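Long-range contacts in nucleoporin NUP82 (Saccharomyces cerevisiae, PDB 3PBP), which serves as a structural component of the nuclear pore complex, here represented by its N-terminal domain, which interacts with the nucleoporin NUP116: residues A[133-138]-A[216-221]; A[190-195]-A[210-215]. The protein carries 1 engineered substitution. All blocks are in the same frame, centred on the assembly; numbering follows the deposited sequence.

Contact 1. Residues A[133-138]-A[216-221]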
loop_
_atom_site.group_PDB
_atom_site.type_symbol
_atom_site.label_atom_id
_atom_site.label_comp_id
_atom_site.label_asym_id
_atom_site.label_seq_id
_atom_site.Cartn_x
_atom_site.Cartn_y
_atom_site.Cartn_z
ATOM N N HIS A 133 2.268 1.600 12.221
ATOM C CA HIS A 133 0.904 1.927 11.845
ATOM C C HIS A 133 0.685 3.277 12.527
ATOM O O HIS A 133 0.851 3.408 13.737
ATOM C CB HIS A 133 -0.082 0.873 12.347
ATOM C CG HIS A 133 -1.456 1.020 11.770
ATOM N ND1 HIS A 133 -2.278 2.090 12.061
ATOM C CD2 HIS A 133 -2.150 0.236 10.913
ATOM C CE1 HIS A 133 -3.421 1.954 11.411
ATOM N NE2 HIS A 133 -3.369 0.838 10.706
ATOM N N PRO A 134 0.314 4.301 11.753
ATOM C CA PRO A 134 0.087 5.652 12.263
ATOM C C PRO A 134 -0.941 5.752 13.378
ATOM O O PRO A 134 -0.881 6.669 14.192
ATOM C CB PRO A 134 -0.359 6.425 11.024
ATOM C CG PRO A 134 0.080 5.583 9.886
ATOM C CD PRO A 134 -0.160 4.197 10.366
ATOM N N LYS A 135 -1.885 4.823 13.437
ATOM C CA LYS A 135 -2.894 4.935 14.472
ATOM C C LYS A 135 -3.061 3.746 15.411
ATOM O O LYS A 135 -4.173 3.339 15.745
ATOM C CB LYS A 135 -4.229 5.299 13.836
ATOM C CG LYS A 135 -4.354 6.760 13.489
ATOM C CD LYS A 135 -5.775 7.055 13.078
ATOM C CE LYS A 135 -6.108 8.530 13.181
ATOM N NZ LYS A 135 -7.551 8.769 12.805
ATOM N N SER A 136 -1.946 3.187 15.848
ATOM C CA SER A 136 -2.000 2.079 16.777
ATOM C C SER A 136 -1.743 2.658 18.159
ATOM O O SER A 136 -0.904 3.540 18.340
ATOM C CB SER A 136 -0.944 1.026 16.421
ATOM O OG SER A 136 0.305 1.641 16.144
ATOM N N TYR A 137 -2.500 2.186 19.133
ATOM C CA TYR A 137 -2.329 2.643 20.502
ATOM C C TYR A 137 -0.912 2.259 20.971
ATOM O O TYR A 137 -0.460 1.127 20.785
ATOM C CB TYR A 137 -3.395 1.991 21.383
ATOM C CG TYR A 137 -3.300 2.339 22.842
ATOM C CD1 TYR A 137 -3.527 3.638 23.290
ATOM C CD2 TYR A 137 -2.975 1.364 23.782
ATOM C CE1 TYR A 137 -3.432 3.952 24.638
ATOM C CE2 TYR A 137 -2.879 1.670 25.130
ATOM C CZ TYR A 137 -3.107 2.960 25.550
ATOM O OH TYR A 137 -3.001 3.245 26.890
ATOM N N ARG A 138 -0.209 3.215 21.560
ATOM C CA ARG A 138 1.150 2.982 22.025
ATOM C C ARG A 138 2.098 2.515 20.914
ATOM O O ARG A 138 3.069 1.813 21.186
ATOM C CB ARG A 138 1.154 1.963 23.165
ATOM C CG ARG A 138 0.364 2.405 24.382
ATOM C CD ARG A 138 1.091 2.056 25.666
ATOM N NE ARG A 138 1.176 0.618 25.897
ATOM C CZ ARG A 138 2.254 0.002 26.380
ATOM N NH1 ARG A 138 3.349 0.703 26.679
ATOM N NH2 ARG A 138 2.240 -1.318 26.564
ATOM N N LEU A 216 -6.845 0.390 17.866
ATOM C CA LEU A 216 -6.866 1.630 17.114
ATOM C C LEU A 216 -6.888 2.928 17.913
ATOM O O LEU A 216 -7.726 3.110 18.806
ATOM C CB LEU A 216 -8.065 1.599 16.180
ATOM C CG LEU A 216 -8.252 2.721 15.168
ATOM C CD1 LEU A 216 -7.219 2.610 14.068
ATOM C CD2 LEU A 216 -9.670 2.621 14.593
ATOM N N LEU A 217 -5.957 3.830 17.575
ATOM C CA LEU A 217 -5.871 5.159 18.194
ATOM C C LEU A 217 -6.899 6.008 17.453
ATOM O O LEU A 217 -6.798 6.221 16.248
ATOM C CB LEU A 217 -4.497 5.783 17.985
ATOM C CG LEU A 217 -3.588 6.018 19.193
ATOM C CD1 LEU A 217 -2.572 7.079 18.808
ATOM C CD2 LEU A 217 -4.379 6.460 20.413
ATOM N N LEU A 218 -7.898 6.494 18.165
ATOM C CA LEU A 218 -8.928 7.289 17.518
ATOM C C LEU A 218 -9.481 8.338 18.484
ATOM O O LEU A 218 -10.030 7.986 19.521
ATOM C CB LEU A 218 -10.040 6.345 17.056
ATOM C CG LEU A 218 -11.058 6.791 16.007
ATOM C CD1 LEU A 218 -10.352 7.097 14.715
ATOM C CD2 LEU A 218 -12.064 5.698 15.786
ATOM N N ASN A 219 -9.321 9.623 18.168
ATOM C CA ASN A 219 -9.852 10.643 19.060
ATOM C C ASN A 219 -11.320 10.860 18.749
ATOM O O ASN A 219 -11.839 10.354 17.752
ATOM C CB ASN A 219 -9.066 11.967 18.973
ATOM C CG ASN A 219 -9.093 12.613 17.585
ATOM O OD1 ASN A 219 -10.027 12.433 16.813
ATOM N ND2 ASN A 219 -8.071 13.403 17.288
ATOM N N GLU A 220 -11.997 11.610 19.602
ATOM C CA GLU A 220 -13.420 11.836 19.419
ATOM C C GLU A 220 -13.806 12.506 18.101
ATOM O O GLU A 220 -14.806 12.133 17.497
ATOM C CB GLU A 220 -13.977 12.642 20.587
ATOM C CG GLU A 220 -15.463 12.441 20.750
ATOM C CD GLU A 220 -16.074 13.407 21.728
ATOM O OE1 GLU A 220 -16.018 14.635 21.467
ATOM O OE2 GLU A 220 -16.608 12.931 22.756
ATOM N N LYS A 221 -13.018 13.491 17.676
ATOM C CA LYS A 221 -13.254 14.220 16.433
ATOM C C LYS A 221 -13.219 13.259 15.263
ATOM O O LYS A 221 -14.133 13.248 14.438
ATOM C CB LYS A 221 -12.170 15.284 16.251
ATOM C CG LYS A 221 -12.248 16.104 14.990
ATOM C CD LYS A 221 -11.072 17.058 14.930
ATOM C CE LYS A 221 -11.026 17.809 13.598
ATOM N NZ LYS A 221 -9.747 18.575 13.369
#

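Contact 2. Residues A[190-195]-A[210-215]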
loop_
_atom_site.group_PDB
_atom_site.type_symbol
_atom_site.label_atom_id
_atom_site.label_comp_id
_atom_site.label_asym_id
_atom_site.label_seq_id
_atom_site.Cartn_x
_atom_site.Cartn_y
_atom_site.Cartn_z
ATOM N N ASP A 190 -5.890 9.672 6.764
ATOM C CA ASP A 190 -7.153 9.339 7.429
ATOM C C ASP A 190 -6.804 8.347 8.553
ATOM O O ASP A 190 -7.514 8.238 9.556
ATOM C CB ASP A 190 -8.137 8.693 6.433
ATOM C CG ASP A 190 -7.805 7.210 6.125
ATOM O OD1 ASP A 190 -6.602 6.855 6.046
ATOM O OD2 ASP A 190 -8.750 6.395 5.943
ATOM N N GLY A 191 -5.702 7.624 8.368
ATOM C CA GLY A 191 -5.260 6.671 9.367
ATOM C C GLY A 191 -5.811 5.266 9.210
ATOM O O GLY A 191 -5.249 4.319 9.780
ATOM N N LEU A 192 -6.889 5.122 8.434
ATOM C CA LEU A 192 -7.528 3.821 8.225
ATOM C C LEU A 192 -7.244 3.187 6.859
ATOM O O LEU A 192 -7.659 2.054 6.596
ATOM C CB LEU A 192 -9.039 3.974 8.392
ATOM C CG LEU A 192 -9.475 4.762 9.633
ATOM C CD1 LEU A 192 -10.950 5.103 9.539
ATOM C CD2 LEU A 192 -9.173 3.945 10.899
ATOM N N THR A 193 -6.526 3.906 5.998
ATOM C CA THR A 193 -6.253 3.416 4.651
ATOM C C THR A 193 -4.787 3.244 4.321
ATOM O O THR A 193 -3.972 4.090 4.661
ATOM C CB THR A 193 -6.858 4.375 3.609
ATOM O OG1 THR A 193 -8.278 4.448 3.789
ATOM C CG2 THR A 193 -6.554 3.896 2.207
ATOM N N LEU A 194 -4.455 2.157 3.637
ATOM C CA LEU A 194 -3.076 1.916 3.239
ATOM C C LEU A 194 -2.991 1.884 1.710
ATOM O O LEU A 194 -3.579 1.016 1.064
ATOM C CB LEU A 194 -2.570 0.595 3.830
ATOM C CG LEU A 194 -1.146 0.202 3.456
ATOM C CD1 LEU A 194 -0.159 1.252 3.976
ATOM C CD2 LEU A 194 -0.830 -1.180 4.032
ATOM N N TYR A 195 -2.276 2.849 1.136
ATOM C CA TYR A 195 -2.102 2.930 -0.312
ATOM C C TYR A 195 -0.870 2.129 -0.733
ATOM O O TYR A 195 0.168 2.209 -0.086
ATOM C CB TYR A 195 -1.904 4.385 -0.754
ATOM C CG TYR A 195 -3.128 5.262 -0.715
ATOM C CD1 TYR A 195 -4.180 5.063 -1.592
ATOM C CD2 TYR A 195 -3.198 6.336 0.167
ATOM C CE1 TYR A 195 -5.276 5.915 -1.602
ATOM C CE2 TYR A 195 -4.285 7.196 0.170
ATOM C CZ TYR A 195 -5.322 6.980 -0.721
ATOM O OH TYR A 195 -6.391 7.843 -0.739
ATOM N N PRO A 210 -10.643 -1.106 5.419
ATOM C CA PRO A 210 -9.734 -0.547 6.425
ATOM C C PRO A 210 -8.450 -1.365 6.630
ATOM O O PRO A 210 -8.427 -2.562 6.377
ATOM C CB PRO A 210 -10.595 -0.582 7.666
ATOM C CG PRO A 210 -11.194 -1.990 7.533
ATOM C CD PRO A 210 -11.595 -2.045 6.057
ATOM N N PHE A 211 -7.387 -0.717 7.097
ATOM C CA PHE A 211 -6.134 -1.420 7.388
ATOM C C PHE A 211 -5.900 -1.085 8.857
ATOM O O PHE A 211 -5.170 -0.154 9.190
ATOM C CB PHE A 211 -4.985 -0.881 6.549
ATOM C CG PHE A 211 -3.768 -1.751 6.578
ATOM C CD1 PHE A 211 -3.645 -2.821 5.700
ATOM C CD2 PHE A 211 -2.735 -1.490 7.462
ATOM C CE1 PHE A 211 -2.510 -3.610 5.704
ATOM C CE2 PHE A 211 -1.599 -2.274 7.473
ATOM C CZ PHE A 211 -1.485 -3.335 6.592
ATOM N N LEU A 212 -6.521 -1.862 9.730
ATOM C CA LEU A 212 -6.472 -1.596 11.159
ATOM C C LEU A 212 -5.513 -2.397 12.020
ATOM O O LEU A 212 -5.221 -3.552 11.746
ATOM C CB LEU A 212 -7.887 -1.758 11.717
ATOM C CG LEU A 212 -8.976 -1.140 10.825
ATOM C CD1 LEU A 212 -10.315 -1.786 11.104
ATOM C CD2 LEU A 212 -9.033 0.348 11.051
ATOM N N PRO A 213 -5.000 -1.769 13.088
ATOM C CA PRO A 213 -4.073 -2.422 14.020
ATOM C C PRO A 213 -4.972 -3.189 15.008
ATOM O O PRO A 213 -6.183 -3.223 14.813
ATOM C CB PRO A 213 -3.345 -1.235 14.651
ATOM C CG PRO A 213 -4.414 -0.224 14.747
ATOM C CD PRO A 213 -5.136 -0.335 13.407
ATOM N N SER A 214 -4.418 -3.801 16.048
ATOM C CA SER A 214 -5.253 -4.550 16.997
ATOM C C SER A 214 -5.940 -3.619 17.997
ATOM O O SER A 214 -6.975 -3.971 18.585
ATOM C CB SER A 214 -4.409 -5.561 17.757
ATOM O OG SER A 214 -3.561 -4.877 18.665
ATOM N N VAL A 215 -5.356 -2.440 18.202
ATOM C CA VAL A 215 -5.918 -1.447 19.115
ATOM C C VAL A 215 -5.746 -0.103 18.424
ATOM O O VAL A 215 -4.656 0.468 18.398
ATOM C CB VAL A 215 -5.187 -1.437 20.474
ATOM C CG1 VAL A 215 -5.786 -0.401 21.380
ATOM C CG2 VAL A 215 -5.271 -2.800 21.108
#

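Contact 1. Residues A[133-138]-A[216-221]
Lys135 reaches Leu217 and Leu218 because its CG stands beside its own backbone N, opposite the carbonyl carbon (chi1 -79°), and the rest of the chain is extended. The methylenes therefore run past the carbonyl of Leu217, with Lys135 CD 3.4 Å from Leu217 O. The chain ends with NZ 3.8 Å from CD1 of Leu218. Lys135 CB also packs against a methyl of Leu216, CD1, at 4.0 Å. Tyr137 CG lies opposite its backbone N (chi1 178°), and the ring crosses the side chain of Leu217 at about a right angle. Leu217 CD2 meets the ring edge near its plane, 4.1 Å from Tyr137 CD1. Leu217 CG sits 3.8 Å from Tyr137 CA.

The backbones join at a single beta bridge, Ser136 with Leu216. Leu217 N donates to Lys135 O over 2.6 Å in a nearly straight bond (175° at the hydrogen). The donor comes from above the carbonyl plane. Leu216 CA adds a CA-H...O contact to the same oxygen. The turn that offers this carbonyl is held from within. His133 ND1 accepts from Lys135 N close to the imidazole plane, and Ser136 OG donates to His133 O.

Both side chains have further partners. Lys135 NZ makes a weak hydrogen bond to Asp190 O, and Lys269 makes a cation-pi contact with the Tyr137 ring. The segment 133-138 is the loop of a beta hairpin, strands 127-132 and 141-146, in a beta-propeller blade. It docks on the end of strand 215-217, which pairs antiparallel with strand 269-271, just before Asn219 N-caps helix 220-235.

Contact 2. Residues A[190-195]-A[210-215]
Leu192 and Leu194 make the main contacts of this segment with Phe211 and Leu212, and Asp190 shapes the turn that precedes them. One carboxylate oxygen of Asp190, OD1, accepts from Thr193 N at 3.0 Å on its syn lone pair and more weakly from Leu192 N. The other, OD2, accepts from Thr193 OG1 at 2.9 Å. Both oxygens are thus used to fix the loop. Gly191 follows with a positive phi of 90°, which turns the chain toward Leu192.

Leu192 turns its carbonyl to the other segment. Its O accepts from Phe211 N at 2.8 Å, with the donor tilted from the carbonyl plane, and Pro210 CA makes a CA-H...O contact with it. The peptide bond before Pro210 is cis. Leu192 CD2 meets Leu212 CD2 methyl to methyl at 3.6 Å.

Leu194 begins the strand and points toward Phe211. With CG opposite the backbone N (chi1 178°) and chi2 near 62°, CD2 lies over the aromatic face. This CH-pi contact is 3.4 Å from Leu194 CD2 to the centroid of the Phe211 ring, close to the ring normal. Phe211 also touches Ile151 and Met153 of strand 151-155.

The Asp190 turn is an Asx motif, set in the hairpin between strands 182-187 and 194-198 of a beta-propeller blade.

Contact 2 is buried, while contact 1 is only partly so, with Lys135, Tyr137 and Leu217 partly exposed. Both use the chain that leaves strand 204-208: contact 2 takes its first half and contact 1 the part that leads into helix 220-235. Their centres are about 9 Å apart. His133 joins them through a probable hydrogen bond from NE2 to Phe211 O, and Tyr137 N probably bonds to Val215 O. Each contact has one backbone hydrogen bond across it. Around that bond, contact 1 combines a lysine chain and a tyrosine edge with leucines. Contact 2 relies on methyls and an aromatic face, with its carboxylate turned inward to its own loop.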